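Local coordinates for protein 3-hydroxyadipyl-CoA dehydrogenase (Escherichia coli, PDB 3MOG) that catalyses the NAD-dependent oxidation of 3-hydroxyadipyl-CoA to 3-oxoadipyl-CoA in phenylacetate degradation and assembles as a homotrimer, at residues V191-R196 and I398-D403; Y199-R204 and W391-M396; T315-V320 and R366-Y371; L321-Q326 and R339-I344. All blocks are in the same frame, centred on the assembly; numbering follows the deposited sequence.

Contacts 1 and 2 adjoin, their centres 11 Å apart: both use helix 390-406, whose far part meets helix 191-194 and whose beginning meets helix 196-207. They join the two 3-hydroxyacyl-CoA dehydrogenase C-terminal family regions, far apart in sequence. Contact 4 and the helix of contact 3 lie in the reduced Rossmann-fold region; the hairpin of contact 3 belongs to the same sheet, and the two centres are 9 Å apart. Along the chain contact 4 is nested inside contact 3, contact 3 inside contact 2, and contact 2 inside contact 1. The centres of contacts 2 and 4 are about 20 Å apart, yet Thr325 packs on Trp391, so the sheet region abuts the helical one.

Contact 1 (V191-R196 and I398-D403); sequences VNRVAR and INEALD
Arg193 reaches across to helix 390-406 and grips two acids that lie nearly one turn apart, Glu400 and Asp403. The firmer of the two salt bridges runs from Arg193 NH2 to Asp403 OD2, 2.8 Å, with the oxygen met almost along its C-O bond. The other, from Arg193 NE to Glu400 OE1 at 3.3 Å, is weak although nearly straight (171°). Both oxygens sit at the edge of the guanidinium, near its plane, while the carboxylates are turned by a little over 40° against it. Arg193 CG lies anti to the backbone N and the chain bends at chi2, which turns NE to Glu400 and NH2 to Asp403. The apolar half is looser: Val194 CG1 lies 4.0 Å from Ala401 CB, and Glu400 CG passes 4.1 Å from Val194 CA. No solvent-exposed residue takes part, and Pro429 and Leu430 of helix 429-436 pack on Ala401. Arg258 also forms salt bridges to both acids, from NE to Glu400 OE2 and from NH1 to Asp403 OD2. This buried charge network joins the start of one dehydrogenase C-terminal region to the other, and two arginines shared by two acids probably keep both carboxylates ionised.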
# COMPACT_ATOMS: atom_id res chain seq x y z
N VAL C 191 -3.91 -20.17 -11.14
CA VAL C 191 -2.95 -19.89 -12.22
C VAL C 191 -2.57 -18.41 -12.37
O VAL C 191 -1.40 -18.08 -12.35
CB VAL C 191 -3.43 -20.47 -13.59
CG1 VAL C 191 -2.40 -20.17 -14.66
CG2 VAL C 191 -3.68 -21.96 -13.50
N ASN C 192 -3.55 -17.53 -12.50
CA ASN C 192 -3.25 -16.09 -12.66
C ASN C 192 -2.60 -15.47 -11.43
O ASN C 192 -1.91 -14.47 -11.53
CB ASN C 192 -4.52 -15.29 -13.02
CG ASN C 192 -4.84 -15.30 -14.50
OD1 ASN C 192 -4.01 -15.61 -15.34
ND2 ASN C 192 -6.08 -14.92 -14.82
N ARG C 193 -2.85 -16.06 -10.27
CA ARG C 193 -2.25 -15.59 -9.02
C ARG C 193 -0.81 -16.07 -8.85
O ARG C 193 0.08 -15.27 -8.59
CB ARG C 193 -3.11 -16.03 -7.83
CG ARG C 193 -2.58 -15.59 -6.48
CD ARG C 193 -2.94 -16.60 -5.43
NE ARG C 193 -2.60 -16.19 -4.07
CZ ARG C 193 -3.47 -16.07 -3.08
NH1 ARG C 193 -4.76 -16.28 -3.31
NH2 ARG C 193 -3.07 -15.71 -1.87
N VAL C 194 -0.59 -17.37 -9.01
CA VAL C 194 0.73 -17.97 -8.75
C VAL C 194 1.75 -17.63 -9.84
O VAL C 194 2.93 -17.50 -9.55
CB VAL C 194 0.61 -19.51 -8.51
CG1 VAL C 194 1.96 -20.20 -8.32
CG2 VAL C 194 -0.29 -19.76 -7.32
N ALA C 195 1.29 -17.44 -11.08
CA ALA C 195 2.15 -17.03 -12.18
C ALA C 195 2.72 -15.62 -12.07
O ALA C 195 3.72 -15.31 -12.72
CB ALA C 195 1.42 -17.16 -13.52
N ARG C 196 2.09 -14.76 -11.27
CA ARG C 196 2.49 -13.34 -11.22
C ARG C 196 4.00 -13.05 -11.04
O ARG C 196 4.54 -12.21 -11.76
CB ARG C 196 1.67 -12.57 -10.17
CG ARG C 196 0.21 -12.27 -10.54
CD ARG C 196 0.09 -11.55 -11.89
NE ARG C 196 -0.31 -12.47 -12.96
CZ ARG C 196 -0.28 -12.19 -14.25
NH1 ARG C 196 0.13 -11.00 -14.68
NH2 ARG C 196 -0.68 -13.11 -15.13
N ILE C 398 7.25 -20.11 -5.81
CA ILE C 398 6.99 -21.10 -4.74
C ILE C 398 6.37 -20.48 -3.48
O ILE C 398 5.44 -21.03 -2.87
CB ILE C 398 8.30 -21.84 -4.41
CG1 ILE C 398 8.75 -22.69 -5.61
CG2 ILE C 398 8.19 -22.67 -3.14
CD1 ILE C 398 10.17 -23.22 -5.44
N ASN C 399 6.88 -19.32 -3.10
CA ASN C 399 6.37 -18.53 -1.98
C ASN C 399 4.89 -18.18 -2.14
O ASN C 399 4.08 -18.37 -1.23
CB ASN C 399 7.19 -17.26 -1.87
CG ASN C 399 7.20 -16.67 -0.49
OD1 ASN C 399 7.14 -17.39 0.51
ND2 ASN C 399 7.31 -15.35 -0.41
N GLU C 400 4.55 -17.69 -3.33
CA GLU C 400 3.16 -17.42 -3.73
C GLU C 400 2.25 -18.66 -3.75
O GLU C 400 1.10 -18.60 -3.32
CB GLU C 400 3.15 -16.70 -5.09
CG GLU C 400 1.87 -15.94 -5.35
CD GLU C 400 1.56 -14.96 -4.24
OE1 GLU C 400 0.54 -15.16 -3.54
OE2 GLU C 400 2.35 -14.02 -4.05
N ALA C 401 2.77 -19.79 -4.23
CA ALA C 401 2.03 -21.07 -4.17
C ALA C 401 1.75 -21.51 -2.73
O ALA C 401 0.65 -21.98 -2.40
CB ALA C 401 2.78 -22.16 -4.90
N LEU C 402 2.74 -21.34 -1.87
CA LEU C 402 2.62 -21.65 -0.47
C LEU C 402 1.61 -20.75 0.23
O LEU C 402 0.86 -21.20 1.09
CB LEU C 402 3.99 -21.52 0.21
CG LEU C 402 5.01 -22.63 0.04
CD1 LEU C 402 6.34 -22.11 0.51
CD2 LEU C 402 4.64 -23.91 0.79
N ASP C 403 1.60 -19.47 -0.13
CA ASP C 403 0.63 -18.55 0.47
C ASP C 403 -0.80 -18.91 0.06
O ASP C 403 -1.72 -18.83 0.87
CB ASP C 403 0.94 -17.10 0.10
CG ASP C 403 -0.07 -16.14 0.69
OD1 ASP C 403 -0.03 -15.91 1.91
OD2 ASP C 403 -0.92 -15.62 -0.07

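Contact 2 (Y199-R204 and W391-M396); sequences YSEAWR and WRTVAM
Glu201 carries most of this contact, pointing from helix 196-207 at helix 390-406. Its CB lies 3.5 Å from Thr393 OG1, as the two side chains pass in opposite senses; that hydroxyl is hydrogen-bonded to Leu389 O, just before the helix. Beyond CB the glutamate chain bends (chi2 -57°), which turns the carboxylate toward Arg392 on one side and Met396 on the other. Glu201 OE2 makes a salt bridge of 2.8 Å with Arg392 NE, which comes from above the carboxylate plane at a bond angle of 137°. Glu201 OE1 touches Met396 CE at 4.0 Å and is also held by Arg456 and Tyr457. Segments 199-204 and 391-396 run roughly antiparallel, their directions 147° apart and their axes 9.4 Å apart at closest, and belong to the two 3-hydroxyacyl-CoA dehydrogenase C-terminal family regions, which pack together here through a buried ion pair. One turn on, Arg204 brings NE to 3.6 Å from Arg392 NH2, two like charges whose side chains cross at about a right angle. Water 1 accepts from both, 3.0 Å from Arg204 NE and, more weakly, 3.0 Å from Arg392 NH2. Each arginine has further partners: Glu454 forms a salt bridge with Arg204 and Tyr452 a cation-pi contact, while Tyr457 takes a hydrogen bond with Arg392 NH2.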
# COMPACT_ATOMS: atom_id res chain seq x y z
N TYR C 199 6.43 -13.08 -14.17
CA TYR C 199 6.52 -11.87 -14.97
C TYR C 199 7.20 -10.74 -14.23
O TYR C 199 8.04 -10.05 -14.80
CB TYR C 199 5.14 -11.44 -15.48
CG TYR C 199 4.42 -12.56 -16.15
CD1 TYR C 199 3.27 -13.12 -15.57
CD2 TYR C 199 4.89 -13.11 -17.34
CE1 TYR C 199 2.61 -14.16 -16.15
CE2 TYR C 199 4.22 -14.18 -17.95
CZ TYR C 199 3.08 -14.69 -17.35
OH TYR C 199 2.40 -15.74 -17.91
N SER C 200 6.85 -10.57 -12.96
CA SER C 200 7.28 -9.38 -12.22
C SER C 200 8.74 -9.39 -11.78
O SER C 200 9.36 -8.32 -11.64
CB SER C 200 6.34 -9.09 -11.05
OG SER C 200 6.48 -10.07 -10.04
N GLU C 201 9.31 -10.58 -11.56
CA GLU C 201 10.76 -10.62 -11.32
C GLU C 201 11.60 -10.15 -12.54
O GLU C 201 12.57 -9.40 -12.38
CB GLU C 201 11.23 -11.96 -10.75
CG GLU C 201 10.86 -12.15 -9.26
CD GLU C 201 11.39 -11.05 -8.34
OE1 GLU C 201 10.66 -10.62 -7.43
OE2 GLU C 201 12.55 -10.61 -8.53
N ALA C 202 11.16 -10.54 -13.73
CA ALA C 202 11.76 -10.08 -15.00
C ALA C 202 11.69 -8.56 -15.23
O ALA C 202 12.69 -7.94 -15.58
CB ALA C 202 11.12 -10.78 -16.12
N TRP C 203 10.51 -7.97 -15.05
CA TRP C 203 10.39 -6.50 -15.12
C TRP C 203 11.32 -5.75 -14.16
O TRP C 203 11.91 -4.72 -14.53
CB TRP C 203 8.95 -6.06 -14.90
CG TRP C 203 7.99 -6.55 -15.96
CD1 TRP C 203 6.91 -7.36 -15.78
CD2 TRP C 203 8.03 -6.24 -17.36
NE1 TRP C 203 6.27 -7.59 -16.98
CE2 TRP C 203 6.94 -6.91 -17.97
CE3 TRP C 203 8.87 -5.45 -18.17
CZ2 TRP C 203 6.68 -6.84 -19.34
CZ3 TRP C 203 8.61 -5.38 -19.54
CH2 TRP C 203 7.52 -6.06 -20.10
N ARG C 204 11.48 -6.28 -12.95
CA ARG C 204 12.39 -5.67 -11.98
C ARG C 204 13.84 -5.78 -12.42
O ARG C 204 14.60 -4.81 -12.30
CB ARG C 204 12.21 -6.30 -10.60
CG ARG C 204 11.16 -5.59 -9.78
CD ARG C 204 11.10 -6.20 -8.43
NE ARG C 204 12.20 -5.77 -7.57
CZ ARG C 204 12.01 -5.17 -6.40
NH1 ARG C 204 10.77 -4.93 -5.98
NH2 ARG C 204 13.04 -4.81 -5.65
N TRP C 391 16.89 -18.47 -9.60
CA TRP C 391 16.60 -18.79 -8.21
C TRP C 391 15.67 -17.77 -7.58
O TRP C 391 14.77 -18.14 -6.84
CB TRP C 391 17.87 -19.02 -7.37
CG TRP C 391 18.36 -20.44 -7.56
CD1 TRP C 391 19.16 -20.90 -8.57
CD2 TRP C 391 18.02 -21.58 -6.77
NE1 TRP C 391 19.36 -22.26 -8.44
CE2 TRP C 391 18.66 -22.70 -7.34
CE3 TRP C 391 17.23 -21.77 -5.62
CZ2 TRP C 391 18.55 -23.99 -6.81
CZ3 TRP C 391 17.12 -23.05 -5.08
CH2 TRP C 391 17.78 -24.14 -5.68
N ARG C 392 15.87 -16.50 -7.93
CA ARG C 392 15.04 -15.40 -7.41
C ARG C 392 13.58 -15.55 -7.86
O ARG C 392 12.66 -15.38 -7.05
CB ARG C 392 15.62 -14.05 -7.85
CG ARG C 392 14.82 -12.84 -7.44
CD ARG C 392 15.69 -11.64 -7.34
NE ARG C 392 14.91 -10.43 -7.10
CZ ARG C 392 15.44 -9.25 -6.84
NH1 ARG C 392 16.76 -9.13 -6.76
NH2 ARG C 392 14.65 -8.17 -6.64
N THR C 393 13.40 -15.92 -9.13
CA THR C 393 12.07 -16.06 -9.75
C THR C 393 11.34 -17.31 -9.25
O THR C 393 10.13 -17.27 -8.97
CB THR C 393 12.16 -16.11 -11.30
OG1 THR C 393 12.75 -14.90 -11.79
CG2 THR C 393 10.79 -16.28 -11.93
N VAL C 394 12.07 -18.42 -9.14
CA VAL C 394 11.45 -19.69 -8.75
C VAL C 394 11.06 -19.66 -7.26
O VAL C 394 9.96 -20.04 -6.92
CB VAL C 394 12.30 -20.91 -9.14
CG1 VAL C 394 11.66 -22.18 -8.64
CG2 VAL C 394 12.48 -20.99 -10.67
N ALA C 395 11.96 -19.15 -6.40
CA ALA C 395 11.65 -18.86 -4.99
C ALA C 395 10.36 -18.08 -4.79
O ALA C 395 9.51 -18.47 -3.98
CB ALA C 395 12.82 -18.14 -4.28
N MET C 396 10.20 -16.99 -5.54
CA MET C 396 8.98 -16.17 -5.43
C MET C 396 7.71 -16.85 -5.96
O MET C 396 6.65 -16.69 -5.37
CB MET C 396 9.18 -14.81 -6.07
CG MET C 396 10.08 -13.89 -5.24
SD MET C 396 9.30 -13.23 -3.77
CE MET C 396 8.26 -12.05 -4.61
O HOH W 1 15.21 -5.54 -7.93

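Contact 3 (T315-V320 and R366-Y371); sequences TEIDDV and RKAIYY
Ile317 supplies the apolar part, laying CD1 against helix 362-373 at 3.7 Å from Tyr371 CD1 and 4.4 Å from Ala368 CB. Its chain, extended at chi2 (166°), carries CD1 toward the helix, onto Ala368 and the Tyr371 ring. Val320 CG1 adds a second contact to Ala368 CB, also at 4.4 Å, and Thr315 CG2 approaches Tyr371 CE1 at 4.3 Å. The polar part is a salt bridge, Lys367 NZ to Asp318 OD2 at 2.9 Å. The amine meets the oxygen on its anti side, 25° out of the carboxylate plane, at the end of an extended chain that crosses the aspartate at about a right angle. Backbone bonds shape the acid's position: Ile317 and Val320 pair in both directions, closing a type II' beta turn that joins strands 314-317 and 320-324 as a hairpin. Asp318 OD1 is taken by the amides of Met305 and Lys306. Replacing Lys367 by an alanine would probably leave Asp318 OD2 without this charged mate and strip the helix of its polar tie to the turn. Asp319 OD1, 4.3 Å from Lys367 NZ, adds negative charge nearby, so the lysine is probably kept protonated at the partly exposed margin of a hydrophobic strand-helix interface.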
# COMPACT_ATOMS: atom_id res chain seq x y z
N THR C 315 32.03 -24.18 -4.64
CA THR C 315 33.20 -24.79 -5.27
C THR C 315 34.41 -23.87 -5.11
O THR C 315 34.35 -22.68 -5.45
CB THR C 315 32.98 -25.06 -6.76
OG1 THR C 315 31.75 -25.77 -6.94
CG2 THR C 315 34.11 -25.90 -7.34
N GLU C 316 35.52 -24.40 -4.59
CA GLU C 316 36.73 -23.60 -4.52
C GLU C 316 37.72 -23.94 -5.64
O GLU C 316 38.16 -25.08 -5.79
CB GLU C 316 37.30 -23.53 -3.09
CG GLU C 316 38.64 -24.15 -2.79
CD GLU C 316 39.13 -23.75 -1.41
OE1 GLU C 316 40.20 -23.12 -1.32
OE2 GLU C 316 38.41 -24.03 -0.41
N ILE C 317 37.98 -22.94 -6.47
CA ILE C 317 38.78 -23.06 -7.69
C ILE C 317 39.99 -22.17 -7.48
O ILE C 317 39.88 -20.94 -7.56
CB ILE C 317 37.96 -22.61 -8.92
CG1 ILE C 317 36.63 -23.39 -8.99
CG2 ILE C 317 38.73 -22.82 -10.19
CD1 ILE C 317 35.62 -22.81 -9.93
N ASP C 318 41.14 -22.79 -7.19
CA ASP C 318 42.34 -22.12 -6.67
C ASP C 318 42.01 -21.23 -5.46
O ASP C 318 41.82 -21.75 -4.36
CB ASP C 318 43.11 -21.37 -7.78
CG ASP C 318 43.76 -22.33 -8.80
OD1 ASP C 318 44.06 -23.49 -8.44
OD2 ASP C 318 43.98 -21.92 -9.95
N ASP C 319 41.93 -19.92 -5.66
CA ASP C 319 41.51 -19.00 -4.58
C ASP C 319 40.08 -18.45 -4.76
O ASP C 319 39.55 -17.80 -3.86
CB ASP C 319 42.52 -17.85 -4.41
CG ASP C 319 42.75 -17.07 -5.69
OD1 ASP C 319 42.58 -17.65 -6.79
OD2 ASP C 319 43.12 -15.88 -5.60
N VAL C 320 39.49 -18.71 -5.93
CA VAL C 320 38.13 -18.26 -6.26
C VAL C 320 37.07 -19.15 -5.63
O VAL C 320 37.08 -20.37 -5.83
CB VAL C 320 37.87 -18.29 -7.78
CG1 VAL C 320 36.61 -17.50 -8.14
CG2 VAL C 320 39.07 -17.78 -8.53
N ARG C 366 37.94 -15.58 -14.99
CA ARG C 366 38.21 -16.49 -16.12
C ARG C 366 38.41 -17.94 -15.69
O ARG C 366 37.90 -18.83 -16.35
CB ARG C 366 39.37 -15.98 -16.99
CG ARG C 366 38.94 -14.88 -17.96
CD ARG C 366 40.06 -14.45 -18.90
NE ARG C 366 39.55 -13.57 -19.97
CZ ARG C 366 39.44 -12.24 -19.88
NH1 ARG C 366 39.80 -11.60 -18.78
NH2 ARG C 366 38.97 -11.55 -20.91
N LYS C 367 39.12 -18.17 -14.59
CA LYS C 367 39.24 -19.53 -14.01
C LYS C 367 37.87 -20.19 -13.77
O LYS C 367 37.67 -21.36 -14.12
CB LYS C 367 40.04 -19.52 -12.70
CG LYS C 367 41.54 -19.34 -12.87
CD LYS C 367 42.23 -19.24 -11.51
CE LYS C 367 43.74 -19.05 -11.66
NZ LYS C 367 44.43 -19.13 -10.34
N ALA C 368 36.95 -19.43 -13.17
CA ALA C 368 35.59 -19.90 -12.90
C ALA C 368 34.79 -20.12 -14.18
O ALA C 368 34.05 -21.09 -14.27
CB ALA C 368 34.87 -18.94 -11.97
N ILE C 369 34.95 -19.22 -15.16
CA ILE C 369 34.25 -19.35 -16.44
C ILE C 369 34.72 -20.61 -17.17
O ILE C 369 33.90 -21.37 -17.71
CB ILE C 369 34.41 -18.08 -17.35
CG1 ILE C 369 33.75 -16.87 -16.70
CG2 ILE C 369 33.83 -18.31 -18.76
CD1 ILE C 369 34.02 -15.53 -17.40
N TYR C 370 36.05 -20.83 -17.17
CA TYR C 370 36.66 -22.00 -17.78
C TYR C 370 36.09 -23.29 -17.18
O TYR C 370 35.60 -24.15 -17.91
CB TYR C 370 38.20 -21.99 -17.66
CG TYR C 370 38.87 -23.25 -18.20
CD1 TYR C 370 39.13 -23.41 -19.57
CD2 TYR C 370 39.21 -24.31 -17.35
CE1 TYR C 370 39.71 -24.58 -20.07
CE2 TYR C 370 39.79 -25.48 -17.84
CZ TYR C 370 40.05 -25.61 -19.20
OH TYR C 370 40.63 -26.76 -19.67
N TYR C 371 36.17 -23.40 -15.86
CA TYR C 371 35.65 -24.56 -15.13
C TYR C 371 34.23 -24.93 -15.54
O TYR C 371 33.93 -26.11 -15.74
CB TYR C 371 35.72 -24.33 -13.62
CG TYR C 371 35.01 -25.40 -12.82
CD1 TYR C 371 33.79 -25.14 -12.19
CD2 TYR C 371 35.55 -26.68 -12.72
CE1 TYR C 371 33.13 -26.13 -11.47
CE2 TYR C 371 34.90 -27.68 -12.00
CZ TYR C 371 33.70 -27.40 -11.37
OH TYR C 371 33.06 -28.39 -10.66

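Contact 4 (L321-Q326 and R339-I344)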
# COMPACT_ATOMS: atom_id res chain seq x y z
N LEU C 321 36.15 -18.55 -4.89
CA LEU C 321 34.94 -19.25 -4.49
C LEU C 321 33.87 -19.05 -5.55
O LEU C 321 33.50 -17.91 -5.86
CB LEU C 321 34.44 -18.79 -3.12
CG LEU C 321 35.30 -19.09 -1.89
CD1 LEU C 321 34.53 -18.76 -0.62
CD2 LEU C 321 35.77 -20.53 -1.83
N LEU C 322 33.43 -20.15 -6.14
CA LEU C 322 32.27 -20.17 -7.01
C LEU C 322 31.10 -20.63 -6.16
O LEU C 322 31.05 -21.79 -5.71
CB LEU C 322 32.49 -21.12 -8.19
CG LEU C 322 31.31 -21.27 -9.15
CD1 LEU C 322 31.10 -19.98 -9.91
CD2 LEU C 322 31.50 -22.44 -10.10
N ILE C 323 30.16 -19.71 -5.92
CA ILE C 323 29.10 -19.92 -4.93
C ILE C 323 27.75 -19.79 -5.60
O ILE C 323 27.46 -18.78 -6.26
CB ILE C 323 29.24 -18.94 -3.73
CG1 ILE C 323 30.63 -19.06 -3.08
CG2 ILE C 323 28.15 -19.20 -2.68
CD1 ILE C 323 30.92 -18.05 -1.96
N GLU C 324 26.95 -20.84 -5.49
CA GLU C 324 25.55 -20.80 -5.89
C GLU C 324 24.81 -19.73 -5.06
O GLU C 324 25.01 -19.65 -3.86
CB GLU C 324 24.90 -22.17 -5.70
CG GLU C 324 25.38 -23.22 -6.70
CD GLU C 324 24.46 -24.42 -6.77
OE1 GLU C 324 24.88 -25.50 -6.32
OE2 GLU C 324 23.32 -24.29 -7.26
N THR C 325 24.00 -18.90 -5.72
CA THR C 325 23.37 -17.74 -5.04
C THR C 325 22.43 -18.15 -3.91
O THR C 325 21.61 -19.05 -4.05
CB THR C 325 22.63 -16.77 -6.01
OG1 THR C 325 22.18 -15.63 -5.29
CG2 THR C 325 21.45 -17.44 -6.74
N GLN C 326 22.64 -17.49 -2.77
CA GLN C 326 21.74 -17.52 -1.61
C GLN C 326 21.12 -16.12 -1.42
O GLN C 326 20.46 -15.85 -0.40
CB GLN C 326 22.54 -17.90 -0.35
CG GLN C 326 23.20 -19.30 -0.42
CD GLN C 326 24.20 -19.56 0.71
OE1 GLN C 326 24.16 -18.91 1.76
NE2 GLN C 326 25.09 -20.52 0.51
N ARG C 339 38.62 -12.83 -0.62
CA ARG C 339 38.97 -13.73 -1.71
C ARG C 339 38.11 -13.27 -2.88
O ARG C 339 37.09 -12.63 -2.65
CB ARG C 339 38.55 -15.17 -1.38
CG ARG C 339 39.23 -15.79 -0.18
CD ARG C 339 38.40 -16.92 0.41
NE ARG C 339 38.36 -18.10 -0.45
CZ ARG C 339 39.33 -19.01 -0.54
NH1 ARG C 339 40.46 -18.88 0.16
NH2 ARG C 339 39.18 -20.05 -1.35
N PRO C 340 38.50 -13.60 -4.13
CA PRO C 340 37.60 -13.35 -5.24
C PRO C 340 36.43 -14.32 -5.21
O PRO C 340 36.59 -15.45 -4.73
CB PRO C 340 38.46 -13.65 -6.47
CG PRO C 340 39.85 -13.69 -5.99
CD PRO C 340 39.77 -14.17 -4.59
N VAL C 341 35.27 -13.88 -5.71
CA VAL C 341 34.04 -14.67 -5.70
C VAL C 341 33.27 -14.50 -7.01
O VAL C 341 33.06 -13.39 -7.49
CB VAL C 341 33.12 -14.31 -4.48
CG1 VAL C 341 31.80 -15.06 -4.55
CG2 VAL C 341 33.79 -14.63 -3.17
N VAL C 342 32.87 -15.63 -7.59
CA VAL C 342 31.89 -15.63 -8.66
C VAL C 342 30.59 -16.25 -8.12
O VAL C 342 30.60 -17.36 -7.55
CB VAL C 342 32.40 -16.36 -9.93
CG1 VAL C 342 31.34 -16.34 -11.04
CG2 VAL C 342 33.68 -15.72 -10.42
N VAL C 343 29.48 -15.53 -8.25
CA VAL C 343 28.17 -16.05 -7.88
C VAL C 343 27.51 -16.72 -9.10
O VAL C 343 27.49 -16.15 -10.18
CB VAL C 343 27.27 -14.95 -7.26
CG1 VAL C 343 25.80 -15.30 -7.35
CG2 VAL C 343 27.66 -14.72 -5.79
N ILE C 344 27.00 -17.94 -8.93
CA ILE C 344 26.34 -18.65 -10.02
C ILE C 344 24.86 -18.90 -9.72
O ILE C 344 24.45 -19.14 -8.57
CB ILE C 344 27.09 -19.97 -10.39
CG1 ILE C 344 26.39 -20.72 -11.52
CG2 ILE C 344 27.23 -20.90 -9.20
CD1 ILE C 344 27.13 -21.97 -11.96
O HOH W 2 22.90 -21.65 -8.39
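Strands 321-324 and 341-344 run parallel, 25° apart in direction, with Leu321, Leu322, Ile323 and Glu324 paired in turn with Val341, Val342, Val343 and Ile344. Five backbone hydrogen bonds alternate between the strands, beginning with Leu321 N to Pro340 O at 3.1 Å and ending with Thr325 N to Ile344 O at 2.9 Å. CA-H...O contacts run between them, such as Val341 CA to Leu321 O at 3.3 Å. Leu321 and Ile323 share one face with Val341 and Val343, and Ile323 CD1 meets Val341 CG1 at 4.1 Å. Leu321 also brings CD2 to the edge of the Arg339 guanidinium, 3.5 Å from Arg339 NH2. Cutting Leu321 back to an alanine is likely to open a gap beside Arg339 and leave its guanidinium little beyond its weak ion pair to Glu316. On the other face Leu322, its CG trans to the backbone N (chi1 178°), puts CD1 3.8 Å from Val342 CG1 and close to Ile344 CB. Glu324 runs alongside Ile344 in the same sense, Glu324 CG 3.9 Å from Ile344 CG2. Water 2 links Glu324 OE2 to Ile344 O, and Arg440 forms a salt bridge with the same carboxylate oxygen. Helix 330-337 packs on the face of Ile323 and Val343, and helix 362-373 on that of Leu322 and Val342. Two neighbouring parallel strands joined through helix 330-337 form a beta-alpha-beta unit, the building block of Rossmann-type folds and in keeping with the reduced Rossmann-fold region to which both strands belong.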